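Local coordinates for resiniferatoxin-binding, phosphotriesterase-related protein (Rhodobacter sphaeroides 2.4.1, PDB 3K2G) that binds two zinc ions in a TIM-barrel active site and may hydrolyse phosphoric esters, although its natural substrate is not established, at residues B[32-37]-B[205-210]; B[39-44]-B[304-309]; B[67-70]-B[75-78]; B[72-75]-B[79-82]; B[85-90]-B[312-317]. All coordinates share one frame; numbering follows the deposited sequence.

From the N terminus, 32-37 follows the first barrel strand, 31-32, and contact 1 closes the long loop from there to strand 206-208. Contact 2 starts at 39-44 and ends at 304-309, so it crosses contact 1. Both carry ligands of the same zinc ion. Contacts 3 and 4 are short and local. Both fall within the loops of contacts 1 and 2, share Val75, and fold the chain between helix 66-70 and strand 81-82. Contact 5 begins just after contact 4 ends. It runs from helix 85-97 to 312-317 and crosses contacts 1 and 2. Together contacts 2 and 5 tie the early loop and helix to the loop after strand 299-301.

Contact 1. Residues B[32-37]-B[205-210]; sequences LMHEHL and PLMVHL. With ZN (zinc ion), chain I; ZN (zinc ion), chain J.
The selenium of Met207 lies beside the ring of a zinc-binding histidine, His34. Both methionines here are selenomethionines. The setting is the core of a TIM barrel: His34 and His36 form the His-X-His motif after strand 31-32, and His209 follows strand 206-208. Met207 SE is 3.6 Å from His34 ND1. It approaches the ring obliquely, 57° off the ring normal, so it is neither stacked on a face nor set at the edge. Met207 extends straight from its strand, with CG anti to the backbone N (chi1 -178°), and the bend at the selenium turns the terminal methyl to Met33. His34 presents its other nitrogen to the metal. His34 NE2 binds the first zinc ion at 2.2 Å, and His36 NE2 binds it at the same length. Glu177 and Asp304 also bind this metal. The second zinc ion is held by His209 ND1 at 2.1 Å, with His238 and Glu177 as further ligands. Water 1 bridges the two metals, 2.0 Å from the first zinc ion and 2.1 Å from the second. A binuclear centre with a bridging solvent is characteristic of the phosphotriesterase family, and here a glutamate side chain also links the metals. Behind His34, the two methionines meet through their methyls, Met33 CE and Met207 CE, 3.7 Å apart. Met33 also packs on helix 337-352. The carbonyl oxygen Met33 O is buried without a polar partner and faces the methyl Met207 CE at 3.4 Å.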
# COMPACT_ATOMS: atom_id res chain seq x y z
N LEU B 32 30.67 9.92 -10.09
CA LEU B 32 30.23 8.78 -9.30
C LEU B 32 30.69 9.15 -7.88
O LEU B 32 31.89 9.20 -7.60
CB LEU B 32 30.92 7.48 -9.76
CG LEU B 32 30.44 6.83 -11.06
CD1 LEU B 32 31.32 5.62 -11.39
CD2 LEU B 32 28.99 6.39 -10.90
N MSE B 33 29.73 9.43 -7.02
CA MSE B 33 29.99 9.84 -5.64
C MSE B 33 30.53 8.79 -4.68
O MSE B 33 31.03 9.13 -3.61
CB MSE B 33 28.71 10.41 -5.03
CG MSE B 33 28.36 11.83 -5.49
SE MSE B 33 29.66 13.14 -5.06
CE MSE B 33 29.80 12.75 -3.17
N HIS B 34 30.44 7.52 -5.05
CA HIS B 34 30.89 6.50 -4.12
C HIS B 34 31.38 5.23 -4.79
O HIS B 34 30.59 4.34 -5.12
CB HIS B 34 29.74 6.20 -3.15
CG HIS B 34 30.12 5.34 -1.99
ND1 HIS B 34 29.85 5.70 -0.69
CD2 HIS B 34 30.70 4.12 -1.93
CE1 HIS B 34 30.24 4.74 0.13
NE2 HIS B 34 30.77 3.77 -0.60
N GLU B 35 32.69 5.14 -4.97
CA GLU B 35 33.30 3.97 -5.60
C GLU B 35 34.64 3.66 -4.95
O GLU B 35 35.33 4.57 -4.48
CB GLU B 35 33.56 4.23 -7.09
CG GLU B 35 32.37 4.70 -7.90
CD GLU B 35 31.27 3.65 -7.99
OE1 GLU B 35 31.58 2.44 -7.94
OE2 GLU B 35 30.09 4.05 -8.14
N HIS B 36 35.01 2.39 -4.91
CA HIS B 36 36.30 2.01 -4.36
C HIS B 36 37.11 1.55 -5.55
O HIS B 36 36.67 0.69 -6.32
CB HIS B 36 36.14 0.87 -3.35
CG HIS B 36 35.32 1.25 -2.16
ND1 HIS B 36 35.84 1.97 -1.10
CD2 HIS B 36 34.01 1.07 -1.89
CE1 HIS B 36 34.88 2.22 -0.23
NE2 HIS B 36 33.76 1.69 -0.69
N LEU B 37 38.29 2.14 -5.73
CA LEU B 37 39.15 1.80 -6.85
C LEU B 37 40.15 0.72 -6.47
O LEU B 37 40.60 -0.06 -7.32
CB LEU B 37 39.87 3.06 -7.35
CG LEU B 37 38.86 4.14 -7.72
CD1 LEU B 37 39.57 5.35 -8.29
CD2 LEU B 37 37.86 3.59 -8.72
N PRO B 205 32.99 18.22 2.90
CA PRO B 205 31.78 17.39 2.97
C PRO B 205 32.01 16.19 3.89
O PRO B 205 33.15 15.76 4.08
CB PRO B 205 31.58 16.95 1.53
CG PRO B 205 32.18 18.06 0.74
CD PRO B 205 33.44 18.36 1.51
N LEU B 206 30.93 15.66 4.45
CA LEU B 206 31.00 14.52 5.35
C LEU B 206 30.14 13.39 4.79
O LEU B 206 28.97 13.58 4.45
CB LEU B 206 30.50 14.91 6.75
CG LEU B 206 30.38 13.80 7.79
CD1 LEU B 206 31.76 13.24 8.12
CD2 LEU B 206 29.72 14.36 9.06
N MSE B 207 30.72 12.20 4.70
CA MSE B 207 30.02 11.03 4.17
C MSE B 207 30.00 9.95 5.23
O MSE B 207 31.03 9.57 5.78
CB MSE B 207 30.74 10.54 2.91
CG MSE B 207 30.06 9.34 2.23
SE MSE B 207 30.96 8.86 0.62
CE MSE B 207 30.32 10.29 -0.52
N VAL B 208 28.80 9.44 5.51
CA VAL B 208 28.64 8.42 6.53
C VAL B 208 28.05 7.11 6.04
O VAL B 208 26.99 7.07 5.41
CB VAL B 208 27.75 8.95 7.69
CG1 VAL B 208 27.66 7.92 8.80
CG2 VAL B 208 28.32 10.25 8.23
N HIS B 209 28.75 6.02 6.35
CA HIS B 209 28.32 4.68 5.99
C HIS B 209 27.19 4.28 6.94
O HIS B 209 27.33 4.37 8.16
CB HIS B 209 29.47 3.68 6.13
CG HIS B 209 29.03 2.26 6.24
ND1 HIS B 209 29.18 1.35 5.21
CD2 HIS B 209 28.41 1.58 7.24
CE1 HIS B 209 28.67 0.19 5.57
NE2 HIS B 209 28.20 0.30 6.80
N LEU B 210 26.08 3.83 6.38
CA LEU B 210 24.94 3.39 7.17
C LEU B 210 24.74 1.91 6.98
O LEU B 210 25.12 1.34 5.95
CB LEU B 210 23.67 4.11 6.75
CG LEU B 210 23.51 5.61 7.02
CD1 LEU B 210 22.18 6.13 6.45
CD2 LEU B 210 23.57 5.83 8.51
ZN ZN I . 31.75 1.89 0.11
ZN ZN J . 30.00 1.39 3.25
O HOH W 1 30.75 0.76 1.36
O HOH W 2 29.54 -0.94 2.89

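Contact 2. Residues B[39-44]-B[304-309]; sequences NDCRCW and DVFVKM. With ZN (zinc ion), chain I; DTV ((2S,3S)-1,4-dimercaptobutane-2,3-diol), chain K.
The ring of Phe306 has Cys41 SG at its edge, near the ring plane, and Val307 CG1 over one face. Cys41 SG is 3.9 Å from Phe306 CD1, a cysteine sulfur-aromatic contact. The indole of Trp44 takes part through the disulfide-linked ligand, whose C2 lies over the centre of one indole face. The amide of Asn39 is the third flat group. Its N-H runs to the carbonyl of Phe306, with Asn39 ND2 3.0 Å from Phe306 O. The bond is almost straight (172°) and leaves in the plane of the amide, but the donor is tilted 30° from the plane of the carbonyl. Asn39 OD1 accepts from Leu82 N, so the amide is fixed at both ends. Asn39 and Leu82 belong to the small antiparallel pair of strands 39-40 and 81-82. The pocket between the segments holds (2S,3S)-1,4-dimercaptobutane-2,3-diol. Its S4 is joined to Cys41 SG at 2.0 Å, a disulfide. Its O2 comes within 3.4 Å of Phe306 CE1, obliquely to the ring, and Tyr136 OH also hydrogen-bonds the ligand. At the start of 304-309, Asp304 OD1 binds the zinc ion at 2.3 Å, while Asp304 OD2 accepts a hydrogen bond from water 1. This is the wall of the active-site pocket of a binuclear barrel hydrolase. The mixed disulfide implies that Cys41 can be reached by a small thiol and reacts with it. The compound is a reducing agent, probably carried over from the preparation, and does not identify the natural substrate.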
# COMPACT_ATOMS: atom_id res chain seq x y z
N ASN B 39 40.97 -1.58 -2.56
CA ASN B 39 40.60 -1.70 -1.15
C ASN B 39 40.94 -3.08 -0.61
O ASN B 39 41.45 -3.94 -1.32
CB ASN B 39 39.10 -1.44 -0.96
CG ASN B 39 38.23 -2.56 -1.49
OD1 ASN B 39 38.72 -3.52 -2.09
ND2 ASN B 39 36.92 -2.45 -1.28
N ASP B 40 40.65 -3.28 0.67
CA ASP B 40 40.92 -4.55 1.34
C ASP B 40 39.78 -4.88 2.31
O ASP B 40 39.62 -4.22 3.34
CB ASP B 40 42.26 -4.46 2.08
CG ASP B 40 42.57 -5.72 2.88
OD1 ASP B 40 42.42 -6.83 2.32
OD2 ASP B 40 42.96 -5.59 4.06
N CYS B 41 39.00 -5.91 1.98
CA CYS B 41 37.87 -6.32 2.80
C CYS B 41 38.04 -7.73 3.37
O CYS B 41 37.05 -8.39 3.71
CB CYS B 41 36.59 -6.28 1.96
SG CYS B 41 36.12 -4.63 1.40
N ARG B 42 39.28 -8.19 3.47
CA ARG B 42 39.56 -9.53 3.99
C ARG B 42 39.03 -9.77 5.41
O ARG B 42 38.74 -10.91 5.78
CB ARG B 42 41.07 -9.79 3.96
CG ARG B 42 41.67 -9.76 2.56
CD ARG B 42 43.13 -10.17 2.58
NE ARG B 42 43.33 -11.51 3.13
CZ ARG B 42 42.81 -12.62 2.62
NH1 ARG B 42 42.06 -12.57 1.52
NH2 ARG B 42 43.05 -13.80 3.19
N CYS B 43 38.88 -8.71 6.19
CA CYS B 43 38.38 -8.85 7.56
C CYS B 43 36.88 -9.09 7.60
O CYS B 43 36.27 -9.11 8.67
CB CYS B 43 38.74 -7.61 8.37
SG CYS B 43 38.47 -6.05 7.50
N TRP B 44 36.28 -9.28 6.42
CA TRP B 44 34.84 -9.52 6.32
C TRP B 44 34.54 -10.87 5.67
O TRP B 44 33.40 -11.15 5.28
CB TRP B 44 34.16 -8.39 5.55
CG TRP B 44 33.62 -7.32 6.45
CD1 TRP B 44 32.49 -7.38 7.22
CD2 TRP B 44 34.23 -6.06 6.75
NE1 TRP B 44 32.36 -6.24 7.97
CE2 TRP B 44 33.42 -5.41 7.71
CE3 TRP B 44 35.39 -5.41 6.30
CZ2 TRP B 44 33.72 -4.15 8.22
CZ3 TRP B 44 35.70 -4.15 6.82
CH2 TRP B 44 34.86 -3.53 7.77
N ASP B 304 29.16 1.63 -5.56
CA ASP B 304 29.87 1.14 -4.39
C ASP B 304 30.63 -0.15 -4.75
O ASP B 304 30.57 -1.15 -4.04
CB ASP B 304 28.93 0.85 -3.21
CG ASP B 304 29.69 0.54 -1.93
OD1 ASP B 304 30.86 0.98 -1.83
OD2 ASP B 304 29.14 -0.12 -1.02
N VAL B 305 31.31 -0.11 -5.89
CA VAL B 305 32.13 -1.25 -6.30
C VAL B 305 33.11 -1.45 -5.16
O VAL B 305 33.85 -0.53 -4.80
CB VAL B 305 32.92 -0.93 -7.58
CG1 VAL B 305 33.98 -1.99 -7.82
CG2 VAL B 305 31.97 -0.85 -8.77
N PHE B 306 33.12 -2.64 -4.56
CA PHE B 306 34.02 -2.90 -3.45
C PHE B 306 34.58 -4.31 -3.39
O PHE B 306 35.27 -4.67 -2.44
CB PHE B 306 33.34 -2.54 -2.11
CG PHE B 306 32.37 -3.57 -1.62
CD1 PHE B 306 32.71 -4.39 -0.54
CD2 PHE B 306 31.13 -3.72 -2.21
CE1 PHE B 306 31.81 -5.34 -0.06
CE2 PHE B 306 30.22 -4.67 -1.75
CZ PHE B 306 30.57 -5.48 -0.67
N VAL B 307 34.28 -5.12 -4.41
CA VAL B 307 34.78 -6.49 -4.51
C VAL B 307 35.00 -6.81 -5.98
O VAL B 307 34.35 -6.23 -6.85
CB VAL B 307 33.80 -7.54 -3.92
CG1 VAL B 307 33.69 -7.37 -2.40
CG2 VAL B 307 32.43 -7.40 -4.57
N LYS B 308 35.93 -7.72 -6.27
CA LYS B 308 36.25 -8.09 -7.64
C LYS B 308 35.06 -8.46 -8.52
O LYS B 308 35.00 -8.06 -9.68
CB LYS B 308 37.25 -9.25 -7.67
CG LYS B 308 38.65 -8.92 -7.17
CD LYS B 308 39.65 -9.97 -7.65
CE LYS B 308 41.07 -9.69 -7.15
NZ LYS B 308 41.19 -9.88 -5.68
N MSE B 309 34.11 -9.22 -7.96
CA MSE B 309 32.98 -9.66 -8.76
C MSE B 309 32.07 -8.55 -9.26
O MSE B 309 31.17 -8.80 -10.05
CB MSE B 309 32.15 -10.73 -8.02
CG MSE B 309 31.32 -10.25 -6.86
SE MSE B 309 30.41 -11.79 -6.04
CE MSE B 309 28.91 -12.00 -7.32
ZN ZN I . 31.75 1.89 0.11
S1 DTV K . 29.50 -3.95 5.79
C1 DTV K . 30.98 -3.06 5.11
C2 DTV K . 31.87 -3.94 4.22
O2 DTV K . 31.09 -4.38 3.12
C3 DTV K . 33.08 -3.14 3.71
O3 DTV K . 32.63 -2.07 2.92
C4 DTV K . 34.02 -3.99 2.85
S4 DTV K . 35.76 -3.54 3.08
O HOH W 1 30.75 0.76 1.36

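Contact 3. Residues B[67-70]-B[75-78]; sequences SELR and VNKH
Apolar packing joins the two segments, and Leu69 carries one side of it. One branch does the touching. Leu69 CD2 lies 3.6 Å from Asn76 CB and 3.9 Å from Val75 CG1. The methyl therefore sits against two neighbouring residues of the chain that has turned back past helix 66-70. The side chains of Leu69 and Val75 cross at about a right angle, while Asn76 meets Leu69 obliquely, through its CB. Val75 offers the branch that lies between its backbone N and carbonyl carbon (CG1, chi1 73°). Val75 also packs on Leu56 of helix 54-58, and Asn76 on Ile61.

Polar links lead outward. Val75 O accepts a hydrogen bond from Trp45 NE1, and the charged end of Lys77 makes a cation-pi contact with the same tryptophan. On the helix, Glu68 OE2 forms a salt bridge with Lys324 of the second subunit, and Arg70 NH2 donates to Gly315 O of that same subunit. Leu69 turns to its own chain, while Glu68 and Arg70 also reach the second subunit.

The contact is a local fold-back of the chain between helix 66-70 and strand 81-82. Its chemistry implies that the two segments are held by fit and burial of methyl groups, without directional bonds between them, while the charged ends of Glu68 and Arg70 bond to the second subunit.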
# COMPACT_ATOMS: atom_id res chain seq x y z
N SER B 67 27.10 -17.80 -9.80
CA SER B 67 25.78 -17.94 -9.18
C SER B 67 25.92 -18.12 -7.67
O SER B 67 25.29 -17.39 -6.89
CB SER B 67 25.03 -19.14 -9.77
OG SER B 67 23.80 -19.34 -9.09
N GLU B 68 26.75 -19.08 -7.26
CA GLU B 68 26.97 -19.33 -5.84
C GLU B 68 27.52 -18.09 -5.14
O GLU B 68 27.09 -17.77 -4.03
CB GLU B 68 27.94 -20.51 -5.64
CG GLU B 68 27.34 -21.90 -5.86
CD GLU B 68 26.16 -22.19 -4.95
OE1 GLU B 68 26.24 -21.92 -3.73
OE2 GLU B 68 25.14 -22.70 -5.45
N LEU B 69 28.46 -17.39 -5.78
CA LEU B 69 29.04 -16.19 -5.18
C LEU B 69 28.00 -15.11 -4.94
O LEU B 69 28.03 -14.44 -3.90
CB LEU B 69 30.17 -15.64 -6.06
CG LEU B 69 31.42 -16.50 -6.16
CD1 LEU B 69 32.45 -15.79 -7.03
CD2 LEU B 69 31.98 -16.76 -4.77
N ARG B 70 27.09 -14.93 -5.89
CA ARG B 70 26.04 -13.92 -5.75
C ARG B 70 25.15 -14.17 -4.52
O ARG B 70 24.50 -13.24 -4.03
CB ARG B 70 25.17 -13.85 -7.01
CG ARG B 70 25.90 -13.30 -8.25
CD ARG B 70 24.92 -13.00 -9.39
NE ARG B 70 24.32 -14.20 -9.98
CZ ARG B 70 24.84 -14.89 -10.99
NH1 ARG B 70 25.99 -14.50 -11.55
NH2 ARG B 70 24.22 -15.96 -11.46
N VAL B 75 32.06 -15.17 0.88
CA VAL B 75 32.55 -16.53 1.09
C VAL B 75 33.89 -16.73 0.39
O VAL B 75 34.70 -17.56 0.81
CB VAL B 75 31.57 -17.59 0.53
CG1 VAL B 75 31.61 -17.59 -0.99
CG2 VAL B 75 31.92 -18.97 1.06
N ASN B 76 34.11 -15.96 -0.68
CA ASN B 76 35.32 -16.07 -1.50
C ASN B 76 36.44 -15.11 -1.10
O ASN B 76 36.28 -13.89 -1.16
CB ASN B 76 34.95 -15.82 -2.97
CG ASN B 76 35.99 -16.37 -3.94
OD1 ASN B 76 36.04 -17.57 -4.20
ND2 ASN B 76 36.81 -15.48 -4.48
N LYS B 77 37.59 -15.67 -0.71
CA LYS B 77 38.74 -14.86 -0.31
C LYS B 77 39.30 -14.01 -1.45
O LYS B 77 39.72 -12.87 -1.24
CB LYS B 77 39.86 -15.75 0.24
CG LYS B 77 39.54 -16.41 1.57
CD LYS B 77 40.70 -17.27 2.05
CE LYS B 77 40.40 -17.92 3.39
NZ LYS B 77 41.53 -18.76 3.86
N HIS B 78 39.31 -14.57 -2.66
CA HIS B 78 39.83 -13.87 -3.83
C HIS B 78 38.98 -12.66 -4.22
O HIS B 78 39.48 -11.70 -4.81
CB HIS B 78 39.89 -14.85 -5.01
CG HIS B 78 40.33 -14.23 -6.30
ND1 HIS B 78 41.54 -13.57 -6.44
CD2 HIS B 78 39.75 -14.19 -7.52
CE1 HIS B 78 41.67 -13.16 -7.69
NE2 HIS B 78 40.60 -13.52 -8.36

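Contact 4. Residues B[72-75]-B[79-82]; sequences DPFV and NIAL
Asn79 ND2 donates to the carbonyl of Pro73, and Asn79 ND2 to Pro73 O measures 3.1 Å. The bond is bent, with an N-H...O angle of 148°. The donor sits above the carbonyl plane, 43° out of it. Asn79 has a second anchor: Asn79 OD1 accepts from the backbone N of Met309. One amide thus ties the turn at Pro73 to the loop after strand 299-301.

Beside it, a methyl meets a ring. Ile80 CG2 lies at the edge of the Phe74 ring, near its plane, 3.5 Å from Phe74 CD1. The two side chains cross at about a right angle. Ile80 turns CG2 to the side of its backbone N, anti to the carbonyl carbon, and this branch meets the ring.

Each segment contains a tight turn. Val75 N bonds to Asp72 O at 3.1 Å in the short 3-10 turn. Ile80 is the centre of an inverse gamma turn, closed by a weak bond from Ala81 N to Asn79 O. Further along its ring, Phe74 touches the bound dimercaptobutanediol and meets Tyr270. The arrangement belongs to the loop after the first strand of the TIM barrel, where Phe74 lines the ligand pocket.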
# COMPACT_ATOMS: atom_id res chain seq x y z
N ASP B 72 26.36 -15.28 -1.64
CA ASP B 72 27.22 -15.12 -0.47
C ASP B 72 28.60 -14.62 -0.94
O ASP B 72 29.59 -15.36 -0.92
CB ASP B 72 27.33 -16.47 0.27
CG ASP B 72 28.18 -16.40 1.53
OD1 ASP B 72 28.30 -15.31 2.13
OD2 ASP B 72 28.71 -17.45 1.94
N PRO B 73 28.67 -13.34 -1.36
CA PRO B 73 29.89 -12.68 -1.85
C PRO B 73 31.11 -12.81 -0.94
O PRO B 73 32.23 -12.99 -1.41
CB PRO B 73 29.46 -11.22 -2.00
CG PRO B 73 28.02 -11.33 -2.34
CD PRO B 73 27.54 -12.40 -1.37
N PHE B 74 30.88 -12.72 0.36
CA PHE B 74 31.97 -12.78 1.32
C PHE B 74 32.53 -14.17 1.61
O PHE B 74 33.37 -14.32 2.49
CB PHE B 74 31.56 -12.12 2.63
CG PHE B 74 31.31 -10.65 2.51
CD1 PHE B 74 32.22 -9.83 1.84
CD2 PHE B 74 30.20 -10.07 3.10
CE1 PHE B 74 32.02 -8.46 1.76
CE2 PHE B 74 29.98 -8.70 3.02
CZ PHE B 74 30.90 -7.89 2.36
N VAL B 75 32.06 -15.17 0.88
CA VAL B 75 32.55 -16.53 1.09
C VAL B 75 33.89 -16.73 0.39
O VAL B 75 34.70 -17.56 0.81
CB VAL B 75 31.57 -17.59 0.53
CG1 VAL B 75 31.61 -17.59 -0.99
CG2 VAL B 75 31.92 -18.97 1.06
N ASN B 79 37.71 -12.71 -3.86
CA ASN B 79 36.74 -11.66 -4.18
C ASN B 79 36.83 -10.40 -3.32
O ASN B 79 36.68 -9.29 -3.82
CB ASN B 79 35.33 -12.26 -4.08
CG ASN B 79 34.24 -11.28 -4.48
OD1 ASN B 79 34.28 -10.68 -5.55
ND2 ASN B 79 33.24 -11.13 -3.62
N ILE B 80 37.09 -10.59 -2.03
CA ILE B 80 37.12 -9.48 -1.09
C ILE B 80 38.38 -8.62 -1.01
O ILE B 80 38.91 -8.37 0.08
CB ILE B 80 36.76 -9.99 0.33
CG1 ILE B 80 37.75 -11.07 0.77
CG2 ILE B 80 35.34 -10.57 0.32
CD1 ILE B 80 37.41 -11.68 2.12
N ALA B 81 38.84 -8.15 -2.16
CA ALA B 81 39.99 -7.26 -2.22
C ALA B 81 40.23 -6.80 -3.65
O ALA B 81 40.43 -7.60 -4.55
CB ALA B 81 41.24 -7.96 -1.67
N LEU B 82 40.16 -5.49 -3.84
CA LEU B 82 40.41 -4.89 -5.14
C LEU B 82 41.88 -4.50 -5.06
O LEU B 82 42.24 -3.48 -4.48
CB LEU B 82 39.52 -3.65 -5.33
CG LEU B 82 38.01 -3.92 -5.43
CD1 LEU B 82 37.24 -2.61 -5.45
CD2 LEU B 82 37.72 -4.71 -6.69

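Contact 5. Residues B[85-90]-B[312-317]; sequences LDLAIA and TRYGGN
Leu87 of helix 85-97 is the residue that meets Arg313 and Tyr314, and its neighbours along the helix are turned to other parts. Before it come Leu85, which packs on helix 115-125 as Ile89 does further on, and Asp86, whose OD1 forms a salt bridge to Arg120 of that helix. Then Leu87 points across to the loop at 312-317. With CG anti to the backbone N (chi1 178°), its branched end reaches that loop, CD1 onto Arg313 and CD2 onto both Arg313 and Tyr314. Leu87 CD1 sits 3.5 Å from Arg313 CB, and Leu87 CD2 lies 3.8 Å from Arg313 CG. These two side chains cross at about a right angle. Leu87 CD2 also reaches Tyr314 CE2 at 3.7 Å, approaching the ring obliquely.

The second segment is folded on itself. Arg313 CG lies over the centre of one face of the Tyr314 ring, and Leu87 touches both residues. The guanidinium of Arg313 in turn has Tyr314 CE1 over the centre of one of its faces. A turn follows, closed by Gly315 N to Thr312 O at 2.9 Å. Just past the first segment, Glu91 OE2 takes hydrogen bonds from Thr312 OG1 and Arg313 N.

This is packing of the first barrel helix against the loop after strand 299-301, away from the metal site. The chemistry implies an apolar grip at Leu87, with a polar clasp at Glu91 one helical turn further on.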
# COMPACT_ATOMS: atom_id res chain seq x y z
N LEU B 85 45.72 -2.92 -9.83
CA LEU B 85 45.70 -1.54 -10.30
C LEU B 85 45.47 -1.41 -11.80
O LEU B 85 44.76 -0.50 -12.24
CB LEU B 85 47.01 -0.85 -9.91
CG LEU B 85 46.98 0.67 -9.81
CD1 LEU B 85 45.83 1.12 -8.93
CD2 LEU B 85 48.30 1.15 -9.24
N ASP B 86 46.05 -2.30 -12.59
CA ASP B 86 45.88 -2.23 -14.03
C ASP B 86 44.43 -2.49 -14.44
O ASP B 86 43.92 -1.88 -15.38
CB ASP B 86 46.81 -3.22 -14.73
CG ASP B 86 48.26 -2.77 -14.68
OD1 ASP B 86 48.58 -1.75 -15.33
OD2 ASP B 86 49.07 -3.42 -13.99
N LEU B 87 43.76 -3.39 -13.73
CA LEU B 87 42.37 -3.71 -14.02
C LEU B 87 41.49 -2.52 -13.62
O LEU B 87 40.54 -2.16 -14.32
CB LEU B 87 41.93 -4.96 -13.24
CG LEU B 87 40.47 -5.39 -13.41
CD1 LEU B 87 40.16 -5.62 -14.88
CD2 LEU B 87 40.20 -6.66 -12.61
N ALA B 88 41.82 -1.92 -12.47
CA ALA B 88 41.08 -0.76 -11.99
C ALA B 88 41.12 0.31 -13.07
O ALA B 88 40.10 0.90 -13.41
CB ALA B 88 41.71 -0.24 -10.70
N ILE B 89 42.32 0.55 -13.61
CA ILE B 89 42.49 1.55 -14.65
C ILE B 89 41.65 1.23 -15.88
O ILE B 89 41.03 2.13 -16.46
CB ILE B 89 43.98 1.67 -15.06
CG1 ILE B 89 44.76 2.35 -13.94
CG2 ILE B 89 44.11 2.45 -16.37
CD1 ILE B 89 46.26 2.29 -14.10
N ALA B 90 41.63 -0.03 -16.30
CA ALA B 90 40.84 -0.41 -17.47
C ALA B 90 39.35 -0.27 -17.19
O ALA B 90 38.58 0.22 -18.02
CB ALA B 90 41.16 -1.85 -17.89
N THR B 312 33.49 -5.64 -14.44
CA THR B 312 33.04 -6.33 -15.64
C THR B 312 33.95 -7.52 -15.97
O THR B 312 33.49 -8.56 -16.47
CB THR B 312 32.96 -5.36 -16.85
OG1 THR B 312 34.29 -5.01 -17.28
CG2 THR B 312 32.22 -4.09 -16.45
N ARG B 313 35.24 -7.37 -15.68
CA ARG B 313 36.21 -8.43 -15.92
C ARG B 313 35.79 -9.73 -15.24
O ARG B 313 36.12 -10.83 -15.71
CB ARG B 313 37.58 -8.00 -15.41
CG ARG B 313 38.45 -9.12 -14.87
CD ARG B 313 39.18 -9.86 -15.96
NE ARG B 313 40.06 -10.90 -15.42
CZ ARG B 313 39.72 -12.17 -15.27
NH1 ARG B 313 38.51 -12.58 -15.63
NH2 ARG B 313 40.60 -13.04 -14.79
N TYR B 314 35.07 -9.62 -14.13
CA TYR B 314 34.63 -10.81 -13.40
C TYR B 314 33.13 -11.08 -13.52
O TYR B 314 32.55 -11.75 -12.66
CB TYR B 314 35.01 -10.70 -11.93
CG TYR B 314 36.50 -10.75 -11.70
CD1 TYR B 314 37.22 -11.92 -11.92
CD2 TYR B 314 37.20 -9.61 -11.29
CE1 TYR B 314 38.60 -11.96 -11.74
CE2 TYR B 314 38.58 -9.64 -11.11
CZ TYR B 314 39.27 -10.82 -11.33
OH TYR B 314 40.64 -10.85 -11.14
N GLY B 315 32.52 -10.56 -14.58
CA GLY B 315 31.10 -10.77 -14.80
C GLY B 315 30.19 -9.75 -14.14
O GLY B 315 28.96 -9.88 -14.20
N GLY B 316 30.79 -8.73 -13.53
CA GLY B 316 30.02 -7.70 -12.85
C GLY B 316 29.65 -6.52 -13.73
O GLY B 316 29.88 -6.53 -14.93
N ASN B 317 29.08 -5.48 -13.11
CA ASN B 317 28.62 -4.29 -13.82
C ASN B 317 29.67 -3.20 -14.09
O ASN B 317 29.50 -2.39 -14.99
CB ASN B 317 27.44 -3.68 -13.06
CG ASN B 317 26.26 -4.65 -12.95
OD1 ASN B 317 25.56 -4.67 -11.94
ND2 ASN B 317 26.05 -5.43 -13.99